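Local coordinates for serine hydrolase CCSP0084 (Cycloclasticus sp. P1, PDB 4I3F), which probably hydrolyses meta-cleavage products of aromatic breakdown, and esters, as a serine hydrolase of the alpha/beta-hydrolase fold, at residues V151-A156 with A259-D264; E177-K182 with D251-L256; K182-P187 with Q282-K287; T246-D251 with D275-W280. All coordinates share one frame; numbering follows the deposited sequence.

Contact 1 (V151-A156 with A259-D264)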
# COMPACT_ATOMS: atom_id res chain seq x y z
N VAL A 151 0.63 -4.89 6.47
CA VAL A 151 1.60 -5.21 7.52
C VAL A 151 1.16 -4.44 8.75
O VAL A 151 0.27 -3.59 8.67
CB VAL A 151 3.05 -4.86 7.11
CG1 VAL A 151 3.48 -5.72 5.93
CG2 VAL A 151 3.21 -3.38 6.77
N GLY A 152 1.75 -4.74 9.91
CA GLY A 152 1.33 -4.08 11.14
C GLY A 152 1.01 -5.05 12.26
O GLY A 152 0.92 -4.66 13.42
N ALA A 153 0.82 -6.32 11.91
CA ALA A 153 0.66 -7.39 12.89
C ALA A 153 1.95 -8.21 12.94
O ALA A 153 2.68 -8.27 11.95
CB ALA A 153 -0.52 -8.26 12.54
N PRO A 154 2.23 -8.85 14.08
CA PRO A 154 3.45 -9.67 14.16
C PRO A 154 3.29 -11.00 13.43
O PRO A 154 2.24 -11.64 13.56
CB PRO A 154 3.62 -9.89 15.67
CG PRO A 154 2.24 -9.76 16.23
CD PRO A 154 1.56 -8.71 15.38
N PHE A 155 4.29 -11.37 12.63
CA PHE A 155 4.33 -12.68 11.97
C PHE A 155 5.75 -13.04 11.56
O PHE A 155 6.60 -12.17 11.36
CB PHE A 155 3.37 -12.76 10.77
CG PHE A 155 3.69 -11.81 9.64
CD1 PHE A 155 4.47 -12.21 8.57
CD2 PHE A 155 3.17 -10.52 9.64
CE1 PHE A 155 4.76 -11.35 7.52
CE2 PHE A 155 3.44 -9.64 8.59
CZ PHE A 155 4.24 -10.07 7.52
N ALA A 156 6.01 -14.34 11.44
CA ALA A 156 7.30 -14.79 10.94
C ALA A 156 7.37 -14.57 9.44
O ALA A 156 6.34 -14.62 8.76
CB ALA A 156 7.54 -16.26 11.29
N ALA A 259 -4.75 -10.28 9.53
CA ALA A 259 -6.02 -9.55 9.47
C ALA A 259 -6.82 -9.86 10.71
O ALA A 259 -7.43 -8.97 11.31
CB ALA A 259 -6.79 -9.92 8.20
N TYR A 260 -6.84 -11.13 11.10
CA TYR A 260 -7.55 -11.54 12.31
C TYR A 260 -6.98 -10.86 13.56
O TYR A 260 -7.72 -10.50 14.48
CB TYR A 260 -7.45 -13.05 12.49
CG TYR A 260 -8.12 -13.88 11.41
CD1 TYR A 260 -7.86 -15.24 11.31
CD2 TYR A 260 -9.02 -13.32 10.51
CE1 TYR A 260 -8.47 -16.02 10.34
CE2 TYR A 260 -9.62 -14.11 9.53
CZ TYR A 260 -9.35 -15.44 9.46
OH TYR A 260 -9.97 -16.23 8.50
N TYR A 261 -5.65 -10.73 13.60
CA TYR A 261 -4.96 -10.07 14.71
C TYR A 261 -5.40 -8.62 14.81
O TYR A 261 -5.71 -8.13 15.91
CB TYR A 261 -3.45 -10.11 14.43
CG TYR A 261 -2.56 -9.56 15.52
CD1 TYR A 261 -2.01 -10.40 16.47
CD2 TYR A 261 -2.26 -8.21 15.59
CE1 TYR A 261 -1.18 -9.90 17.47
CE2 TYR A 261 -1.45 -7.70 16.58
CZ TYR A 261 -0.90 -8.55 17.52
OH TYR A 261 -0.08 -8.04 18.50
N LEU A 262 -5.41 -7.93 13.67
CA LEU A 262 -5.76 -6.52 13.65
C LEU A 262 -7.21 -6.29 14.06
O LEU A 262 -7.49 -5.45 14.93
CB LEU A 262 -5.44 -5.89 12.29
CG LEU A 262 -3.94 -5.81 11.98
CD1 LEU A 262 -3.68 -5.45 10.53
CD2 LEU A 262 -3.25 -4.80 12.90
N ILE A 263 -8.14 -7.07 13.51
CA ILE A 263 -9.54 -6.83 13.89
C ILE A 263 -9.84 -7.23 15.34
O ILE A 263 -10.81 -6.74 15.93
CB ILE A 263 -10.57 -7.39 12.86
CG1 ILE A 263 -10.61 -8.92 12.84
CG2 ILE A 263 -10.30 -6.85 11.46
CD1 ILE A 263 -11.81 -9.47 13.57
N ASP A 264 -8.99 -8.06 15.94
CA ASP A 264 -9.17 -8.41 17.35
C ASP A 264 -8.78 -7.24 18.25
O ASP A 264 -9.16 -7.21 19.43
CB ASP A 264 -8.31 -9.63 17.73
CG ASP A 264 -8.71 -10.24 19.06
OD1 ASP A 264 -9.91 -10.52 19.27
OD2 ASP A 264 -7.82 -10.44 19.92

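Contact 2 (E177-K182 with D251-L256)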
# COMPACT_ATOMS: atom_id res chain seq x y z
N GLU A 177 9.37 -12.21 -12.37
CA GLU A 177 8.21 -12.92 -12.92
C GLU A 177 7.57 -13.80 -11.84
O GLU A 177 6.34 -13.81 -11.70
CB GLU A 177 8.60 -13.77 -14.14
CG GLU A 177 7.41 -14.52 -14.77
CD GLU A 177 7.79 -15.36 -15.98
OE1 GLU A 177 8.76 -15.01 -16.68
OE2 GLU A 177 7.10 -16.36 -16.24
N TYR A 178 8.40 -14.52 -11.09
CA TYR A 178 7.91 -15.36 -9.99
C TYR A 178 7.12 -14.55 -8.97
O TYR A 178 6.03 -14.96 -8.55
CB TYR A 178 9.07 -16.07 -9.30
CG TYR A 178 8.66 -16.85 -8.08
CD1 TYR A 178 8.15 -18.14 -8.20
CD2 TYR A 178 8.77 -16.30 -6.80
CE1 TYR A 178 7.77 -18.87 -7.08
CE2 TYR A 178 8.38 -17.03 -5.67
CZ TYR A 178 7.89 -18.31 -5.83
OH TYR A 178 7.50 -19.05 -4.73
N LEU A 179 7.65 -13.40 -8.57
CA LEU A 179 6.98 -12.54 -7.61
C LEU A 179 5.64 -12.05 -8.14
O LEU A 179 4.62 -12.17 -7.46
CB LEU A 179 7.85 -11.33 -7.24
CG LEU A 179 9.01 -11.56 -6.29
CD1 LEU A 179 9.84 -10.29 -6.17
CD2 LEU A 179 8.49 -12.01 -4.92
N ILE A 180 5.66 -11.49 -9.34
CA ILE A 180 4.45 -10.96 -9.95
C ILE A 180 3.37 -12.05 -10.02
O ILE A 180 2.22 -11.80 -9.69
CB ILE A 180 4.75 -10.41 -11.35
CG1 ILE A 180 5.62 -9.16 -11.25
CG2 ILE A 180 3.47 -10.07 -12.06
CD1 ILE A 180 6.25 -8.75 -12.58
N THR A 181 3.79 -13.25 -10.41
CA THR A 181 2.91 -14.41 -10.50
C THR A 181 2.31 -14.77 -9.14
O THR A 181 1.12 -15.10 -9.03
CB THR A 181 3.66 -15.62 -11.09
OG1 THR A 181 4.12 -15.30 -12.41
CG2 THR A 181 2.76 -16.83 -11.16
N LYS A 182 3.13 -14.69 -8.09
CA LYS A 182 2.70 -15.10 -6.75
C LYS A 182 1.79 -14.09 -6.05
O LYS A 182 1.12 -14.42 -5.06
CB LYS A 182 3.91 -15.41 -5.86
CG LYS A 182 4.61 -16.72 -6.21
CD LYS A 182 3.69 -17.91 -5.92
CE LYS A 182 4.36 -19.23 -6.26
NZ LYS A 182 3.49 -20.40 -5.92
N ASP A 251 -3.30 -15.33 0.58
CA ASP A 251 -2.19 -14.37 0.48
C ASP A 251 -0.85 -15.07 0.75
O ASP A 251 -0.66 -15.68 1.80
CB ASP A 251 -2.41 -13.23 1.49
CG ASP A 251 -1.55 -12.01 1.21
OD1 ASP A 251 -0.37 -12.14 0.82
OD2 ASP A 251 -2.06 -10.90 1.44
N PHE A 252 0.05 -14.98 -0.24
CA PHE A 252 1.35 -15.65 -0.19
C PHE A 252 2.42 -14.79 0.49
O PHE A 252 3.54 -15.27 0.72
CB PHE A 252 1.77 -15.99 -1.64
CG PHE A 252 3.04 -16.81 -1.77
CD1 PHE A 252 3.05 -18.17 -1.45
CD2 PHE A 252 4.20 -16.24 -2.28
CE1 PHE A 252 4.22 -18.93 -1.60
CE2 PHE A 252 5.37 -16.99 -2.44
CZ PHE A 252 5.37 -18.34 -2.10
N PHE A 253 2.09 -13.54 0.79
CA PHE A 253 3.06 -12.58 1.32
C PHE A 253 2.75 -12.20 2.78
O PHE A 253 3.64 -12.25 3.64
CB PHE A 253 3.08 -11.32 0.43
CG PHE A 253 3.63 -11.57 -0.95
CD1 PHE A 253 4.93 -11.21 -1.27
CD2 PHE A 253 2.86 -12.20 -1.93
CE1 PHE A 253 5.45 -11.45 -2.54
CE2 PHE A 253 3.37 -12.45 -3.20
CZ PHE A 253 4.67 -12.08 -3.51
N ILE A 254 1.51 -11.81 3.04
CA ILE A 254 1.09 -11.43 4.39
C ILE A 254 0.08 -12.47 4.85
O ILE A 254 -0.94 -12.67 4.21
CB ILE A 254 0.40 -10.05 4.41
CG1 ILE A 254 1.20 -9.02 3.62
CG2 ILE A 254 0.16 -9.59 5.86
CD1 ILE A 254 2.63 -8.83 4.15
N PRO A 255 0.35 -13.15 5.98
CA PRO A 255 -0.54 -14.24 6.43
C PRO A 255 -1.93 -13.72 6.77
O PRO A 255 -2.06 -12.61 7.28
CB PRO A 255 0.17 -14.76 7.68
CG PRO A 255 1.59 -14.31 7.56
CD PRO A 255 1.52 -12.99 6.86
N LEU A 256 -2.95 -14.51 6.47
CA LEU A 256 -4.32 -14.14 6.78
C LEU A 256 -4.49 -13.87 8.27
O LEU A 256 -5.32 -13.04 8.66
CB LEU A 256 -5.26 -15.27 6.35
CG LEU A 256 -6.75 -15.15 6.68
CD1 LEU A 256 -7.34 -13.93 6.00
CD2 LEU A 256 -7.48 -16.41 6.23
O HOH W 1 -0.63 -14.04 -2.95

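Contact 3 (K182-P187 with Q282-K287)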
# COMPACT_ATOMS: atom_id res chain seq x y z
N LYS A 182 3.13 -14.69 -8.09
CA LYS A 182 2.70 -15.10 -6.75
C LYS A 182 1.79 -14.09 -6.05
O LYS A 182 1.12 -14.42 -5.06
CB LYS A 182 3.91 -15.41 -5.86
CG LYS A 182 4.61 -16.72 -6.21
CD LYS A 182 3.69 -17.91 -5.92
CE LYS A 182 4.36 -19.23 -6.26
NZ LYS A 182 3.49 -20.40 -5.92
N PHE A 183 1.75 -12.87 -6.57
CA PHE A 183 0.84 -11.86 -6.05
C PHE A 183 -0.61 -12.16 -6.40
O PHE A 183 -1.53 -11.54 -5.86
CB PHE A 183 1.22 -10.47 -6.58
CG PHE A 183 2.32 -9.80 -5.81
CD1 PHE A 183 2.11 -9.39 -4.50
CD2 PHE A 183 3.55 -9.56 -6.39
CE1 PHE A 183 3.12 -8.77 -3.78
CE2 PHE A 183 4.57 -8.94 -5.68
CZ PHE A 183 4.35 -8.54 -4.38
N LEU A 184 -0.82 -13.09 -7.32
CA LEU A 184 -2.17 -13.45 -7.72
C LEU A 184 -2.41 -14.94 -7.47
O LEU A 184 -1.48 -15.75 -7.58
CB LEU A 184 -2.39 -13.13 -9.20
CG LEU A 184 -2.38 -11.63 -9.51
CD1 LEU A 184 -2.08 -11.39 -10.97
CD2 LEU A 184 -3.72 -11.04 -9.16
N PHE A 185 -3.64 -15.29 -7.12
CA PHE A 185 -4.01 -16.70 -7.00
C PHE A 185 -4.17 -17.33 -8.38
O PHE A 185 -3.80 -18.49 -8.59
CB PHE A 185 -5.30 -16.85 -6.19
CG PHE A 185 -5.77 -18.28 -6.07
CD1 PHE A 185 -5.28 -19.10 -5.06
CD2 PHE A 185 -6.67 -18.80 -6.99
CE1 PHE A 185 -5.71 -20.43 -4.97
CE2 PHE A 185 -7.09 -20.12 -6.90
CZ PHE A 185 -6.61 -20.93 -5.89
N ASP A 186 -4.74 -16.57 -9.32
CA ASP A 186 -4.85 -17.00 -10.72
C ASP A 186 -4.10 -16.01 -11.59
O ASP A 186 -4.65 -14.98 -11.98
CB ASP A 186 -6.32 -17.10 -11.15
CG ASP A 186 -6.49 -17.41 -12.65
OD1 ASP A 186 -5.49 -17.74 -13.31
OD2 ASP A 186 -7.63 -17.33 -13.16
N PRO A 187 -2.83 -16.32 -11.91
CA PRO A 187 -1.97 -15.40 -12.66
C PRO A 187 -2.51 -15.03 -14.04
O PRO A 187 -2.15 -13.98 -14.56
CB PRO A 187 -0.66 -16.20 -12.81
CG PRO A 187 -0.70 -17.23 -11.74
CD PRO A 187 -2.15 -17.58 -11.56
N GLN A 282 -7.00 -6.13 -5.14
CA GLN A 282 -7.55 -5.09 -6.01
C GLN A 282 -7.35 -5.36 -7.50
O GLN A 282 -8.03 -4.75 -8.33
CB GLN A 282 -6.97 -3.71 -5.63
CG GLN A 282 -5.67 -3.31 -6.34
CD GLN A 282 -4.41 -4.02 -5.83
OE1 GLN A 282 -4.48 -5.02 -5.12
NE2 GLN A 282 -3.26 -3.49 -6.22
N ILE A 283 -6.43 -6.27 -7.83
CA ILE A 283 -6.23 -6.68 -9.21
C ILE A 283 -6.97 -7.99 -9.49
O ILE A 283 -7.57 -8.16 -10.54
CB ILE A 283 -4.73 -6.90 -9.54
CG1 ILE A 283 -3.89 -5.69 -9.15
CG2 ILE A 283 -4.54 -7.25 -11.03
CD1 ILE A 283 -4.26 -4.43 -9.88
N GLU A 284 -6.92 -8.92 -8.53
CA GLU A 284 -7.55 -10.23 -8.74
C GLU A 284 -9.07 -10.09 -8.80
O GLU A 284 -9.72 -10.67 -9.66
CB GLU A 284 -7.16 -11.20 -7.62
CG GLU A 284 -7.61 -12.64 -7.85
CD GLU A 284 -6.44 -13.61 -7.81
OE1 GLU A 284 -5.48 -13.35 -7.06
OE2 GLU A 284 -6.48 -14.62 -8.54
N LYS A 285 -9.61 -9.33 -7.85
CA LYS A 285 -11.05 -9.11 -7.74
C LYS A 285 -11.33 -7.63 -7.93
O LYS A 285 -11.83 -6.97 -7.01
CB LYS A 285 -11.55 -9.48 -6.33
CG LYS A 285 -10.92 -10.73 -5.72
CD LYS A 285 -11.55 -11.99 -6.29
CE LYS A 285 -11.09 -13.23 -5.52
NZ LYS A 285 -11.77 -14.47 -6.02
N LYS A 286 -11.02 -7.09 -9.10
CA LYS A 286 -11.20 -5.66 -9.34
C LYS A 286 -12.61 -5.17 -9.01
O LYS A 286 -12.77 -4.24 -8.23
CB LYS A 286 -10.90 -5.31 -10.80
CG LYS A 286 -9.49 -5.64 -11.22
CD LYS A 286 -9.27 -5.24 -12.66
CE LYS A 286 -7.94 -5.75 -13.15
NZ LYS A 286 -7.94 -7.24 -13.15
N LYS A 287 -13.62 -5.80 -9.59
CA LYS A 287 -14.98 -5.30 -9.39
C LYS A 287 -15.42 -5.43 -7.94
O LYS A 287 -16.00 -4.49 -7.37
CB LYS A 287 -16.00 -5.96 -10.34
CG LYS A 287 -17.43 -5.41 -10.16
CD LYS A 287 -18.32 -5.66 -11.38
CE LYS A 287 -18.77 -7.10 -11.48
NZ LYS A 287 -19.65 -7.51 -10.33

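Contact 4 (T246-D251 with D275-W280)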
# COMPACT_ATOMS: atom_id res chain seq x y z
N THR A 246 -9.40 -5.70 4.56
CA THR A 246 -9.63 -6.72 3.55
C THR A 246 -8.39 -7.57 3.41
O THR A 246 -7.28 -7.08 3.60
CB THR A 246 -10.02 -6.13 2.19
OG1 THR A 246 -8.93 -5.39 1.64
CG2 THR A 246 -11.24 -5.22 2.34
N HIS A 247 -8.56 -8.84 3.10
CA HIS A 247 -7.42 -9.73 2.99
C HIS A 247 -7.74 -10.89 2.09
O HIS A 247 -8.88 -11.36 2.03
CB HIS A 247 -7.04 -10.28 4.37
CG HIS A 247 -5.58 -10.53 4.55
ND1 HIS A 247 -4.76 -9.69 5.26
CD2 HIS A 247 -4.78 -11.54 4.11
CE1 HIS A 247 -3.52 -10.15 5.25
NE2 HIS A 247 -3.51 -11.28 4.56
N ALA A 248 -6.73 -11.37 1.37
CA ALA A 248 -6.90 -12.56 0.54
C ALA A 248 -6.66 -13.80 1.37
O ALA A 248 -5.65 -13.89 2.07
CB ALA A 248 -5.92 -12.52 -0.60
N ARG A 249 -7.57 -14.77 1.27
CA ARG A 249 -7.44 -15.99 2.06
C ARG A 249 -6.11 -16.67 1.76
O ARG A 249 -5.42 -17.13 2.67
CB ARG A 249 -8.61 -16.94 1.81
CG ARG A 249 -8.60 -18.18 2.69
CD ARG A 249 -9.81 -19.07 2.43
NE ARG A 249 -9.80 -19.60 1.06
CZ ARG A 249 -10.82 -20.23 0.49
NH1 ARG A 249 -11.94 -20.44 1.18
NH2 ARG A 249 -10.74 -20.67 -0.76
N GLU A 250 -5.75 -16.71 0.48
CA GLU A 250 -4.52 -17.39 0.05
C GLU A 250 -3.30 -16.47 -0.09
O GLU A 250 -2.36 -16.82 -0.81
CB GLU A 250 -4.76 -18.11 -1.29
CG GLU A 250 -5.76 -19.28 -1.23
CD GLU A 250 -7.21 -18.86 -1.34
OE1 GLU A 250 -7.50 -17.65 -1.44
OE2 GLU A 250 -8.08 -19.76 -1.35
N ASP A 251 -3.30 -15.33 0.58
CA ASP A 251 -2.19 -14.37 0.48
C ASP A 251 -0.85 -15.07 0.75
O ASP A 251 -0.66 -15.68 1.80
CB ASP A 251 -2.41 -13.23 1.49
CG ASP A 251 -1.55 -12.01 1.21
OD1 ASP A 251 -0.37 -12.14 0.82
OD2 ASP A 251 -2.06 -10.90 1.44
N ASP A 275 -11.95 -15.37 -1.00
CA ASP A 275 -11.46 -16.70 -1.33
C ASP A 275 -10.85 -16.69 -2.72
O ASP A 275 -11.19 -15.83 -3.53
CB ASP A 275 -12.64 -17.67 -1.37
CG ASP A 275 -13.66 -17.29 -2.42
OD1 ASP A 275 -13.75 -18.00 -3.44
OD2 ASP A 275 -14.35 -16.27 -2.24
N HIS A 276 -10.00 -17.68 -2.98
CA HIS A 276 -9.33 -17.83 -4.28
C HIS A 276 -8.72 -16.52 -4.71
O HIS A 276 -9.02 -15.99 -5.78
CB HIS A 276 -10.32 -18.32 -5.34
CG HIS A 276 -10.78 -19.73 -5.13
ND1 HIS A 276 -11.97 -20.04 -4.49
CD2 HIS A 276 -10.23 -20.91 -5.49
CE1 HIS A 276 -12.12 -21.35 -4.47
NE2 HIS A 276 -11.08 -21.91 -5.06
N CYS A 277 -7.86 -15.99 -3.86
CA CYS A 277 -7.38 -14.64 -4.04
C CYS A 277 -5.95 -14.53 -3.59
O CYS A 277 -5.56 -15.08 -2.55
CB CYS A 277 -8.25 -13.67 -3.22
SG CYS A 277 -8.04 -11.95 -3.69
N GLY A 278 -5.15 -13.79 -4.36
CA GLY A 278 -3.79 -13.50 -3.96
C GLY A 278 -3.66 -12.15 -3.28
O GLY A 278 -4.64 -11.40 -3.16
N HIS A 279 -2.45 -11.85 -2.84
CA HIS A 279 -2.18 -10.58 -2.15
C HIS A 279 -2.78 -9.34 -2.82
O HIS A 279 -3.31 -8.46 -2.14
CB HIS A 279 -0.69 -10.37 -1.94
CG HIS A 279 -0.39 -9.13 -1.15
ND1 HIS A 279 -0.77 -8.98 0.17
CD2 HIS A 279 0.17 -7.95 -1.52
CE1 HIS A 279 -0.42 -7.78 0.59
NE2 HIS A 279 0.15 -7.13 -0.42
N TRP A 280 -2.66 -9.25 -4.14
CA TRP A 280 -3.23 -8.12 -4.88
C TRP A 280 -4.73 -8.28 -5.08
O TRP A 280 -5.18 -8.53 -6.20
CB TRP A 280 -2.57 -7.99 -6.25
CG TRP A 280 -1.19 -7.39 -6.22
CD1 TRP A 280 -0.61 -6.72 -5.18
CD2 TRP A 280 -0.22 -7.43 -7.27
NE1 TRP A 280 0.67 -6.33 -5.53
CE2 TRP A 280 0.93 -6.76 -6.81
CE3 TRP A 280 -0.21 -7.97 -8.56
CZ2 TRP A 280 2.08 -6.61 -7.59
CZ3 TRP A 280 0.93 -7.82 -9.34
CH2 TRP A 280 2.06 -7.15 -8.85

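Contact 1 (V151-A156 with A259-D264)
A153 and Y261 mark the closest approach of the two backbones, their CA atoms 6.5 Å apart, where the loop through V151-A156 runs past the helix holding A259-D264 with no hydrogen bond between them. P154 lies over one face of the Y261 ring. Its CD stands 3.5 Å from the centroid of that ring and 22° off the normal, a CH-pi contact, and the two side chains cross at about a right angle. The same CD comes 3.3 Å from Y261 CZ, while P154 CG sits 3.6 Å from Y261 CE1. A chi1 of -176° puts the tyrosine ring opposite its own backbone N and carries it out to the proline. In the alpha/beta-hydrolase fold the loop follows strand 142-148, and the helix follows the neighbouring parallel strand, 243-248, so the contact ties two neighbouring strand-to-helix connections together. A153 suits its place by being small: its CB meets Y261 CD2 obliquely at 3.5 Å and lies 4.2 Å from L262 CG. Replacing Y261 by an alanine would probably leave P154 without the aromatic face it rests on and open a gap between loop and helix. L236, on helix 233-237, packs against both Y261 and L262. G152 takes a phi of 128°, where any CB would press on the carbonyl O of V151.

Contact 2 (E177-K182 with D251-L256)
K182 and F252 join the end of helix 173-182, in the region that in relatives forms a lid over the active site, to the loop after strand 243-248. The lysine's aliphatic chain lies across one face of the phenyl ring: K182 CD is 4.0 Å from the F252 centroid and 13° off the normal, a CH-pi contact. A bend at chi2 (-66°) folds the chain over the ring, so that K182 NZ makes a cation-pi contact, 4.9 Å from the same centroid. Y178 OH touches F252 CZ at 3.5 Å. In alpha/beta hydrolases this loop carries the acid of the catalytic triad, here probably D251, whose OD1 accepts from F253 N, closing an Asx turn, and from I254 N, one residue further, completing an Asx motif that fixes the backbone beside both phenylalanines. An alanine in place of F252 would probably leave the ammonium of K182 without its aromatic face and its chain free to swing. F253, flat and greasy, is met at its edge by L179 CD2, 3.9 Å from F253 CE1, and by K182 O, 3.5 Å from F253 CE2. One water bridges the backbones, donating to K182 O (2.8 Å) and accepting from F252 N (2.9 Å).

Contact 3 (K182-P187 with Q282-K287)
E284 reaches from the end of helix 281-284 to the backbone of L184-D186, and its carboxylate is the centre of the contact. Toward the loop, each oxygen takes one N-H through its syn lone pair: F185 N donates to E284 OE1 at 2.7 Å with an N-H...O angle of 165°, and D186 N donates to E284 OE2, also at 2.7 Å, but less straight at 150°. A bend at chi2 (123°, away from a staggered value) turns the carboxylate so that both oxygens face the loop. L184 covers the stem of the glutamate. The two side chains slide past each other in opposite directions, with L184 CD2 3.8 Å from E284 CB and 3.6 Å from E284 OE1; the same methyl packs 4.3 Å from I283 CB. A branched, apolar leucine suits this buried spot, where it has methyls to offer the helix. F185 contributes its CB, 3.4 Å from E284 OE2, while its ring leads away to meet the H276 ring, the two planes nearly perpendicular. Both segments belong to the alpha/beta-hydrolase domain: the loop joins helices 173-182 and 194-206 of the helical insertion, which in relatives forms a lid, and helix 281-284 follows the loop carrying H279. Since G278 N also donates to E284 OE1, three backbone N-H groups grip this buried carboxylate, an arrangement that would probably favour its charged, deprotonated form.

Contact 4 (T246-D251 with D275-W280)
R249 spreads its guanidinium over D275, whose CB lies above one face, while the edge of the group meets the E250 carboxylate. R249 NH2 in turn stands over one face of the H276 ring, and D275 OD1 closes that ring's edge with a hydrogen bond from H276 ND1 (2.9 Å). These residues flank the ends of neighbouring parallel strands of the alpha/beta-hydrolase sheet, whose following loops carry D251 and H279, probably the acid and histidine of a catalytic triad with S125. R249 grips E250 side-on: NE (3.0 Å) and NH2 (2.9 Å) both bond to E250 OE2, the two together making a salt bridge. E250 OE1, the other oxygen, accepts from C277 N at 3.0 Å, so a glutamate can serve arginine and backbone at once. A248 suits the narrow space between loops: its CB packs 3.7 Å from C277 CB, and a type I turn from A248 to D251 follows the strand end. H279 lies beside D251, pointing the same way, the ring and carboxylate planes 55° apart. H279 ND1 donates to D251 OD2 at 2.6 Å, nearly straight at 173°, from the syn side and 20° out of the carboxylate plane.

Contacts 2, 3 and 4 cluster on one side of the chain's centre, their centres 8 to 10 Å apart, whereas the centre of contact 1 is about 15 to 21 Å from theirs, although it still packs on contact 2 through F155 and P255 and on contact 4 through A259 and H247. Contacts 1 and 3 are buried; contacts 2 and 4 are partly buried. Contact 2 and contact 4 share D251, so the loop after strand 243-248 meets both helix 173-182 and the histidine loop. Contact 3 shares K182 with contact 2 and touches contact 4 through E284 OE1 and G278 N. Contact 1 is apolar packing, contact 2 mixes aromatic and water-bridged contacts, and contacts 3 and 4 rest on carboxylates.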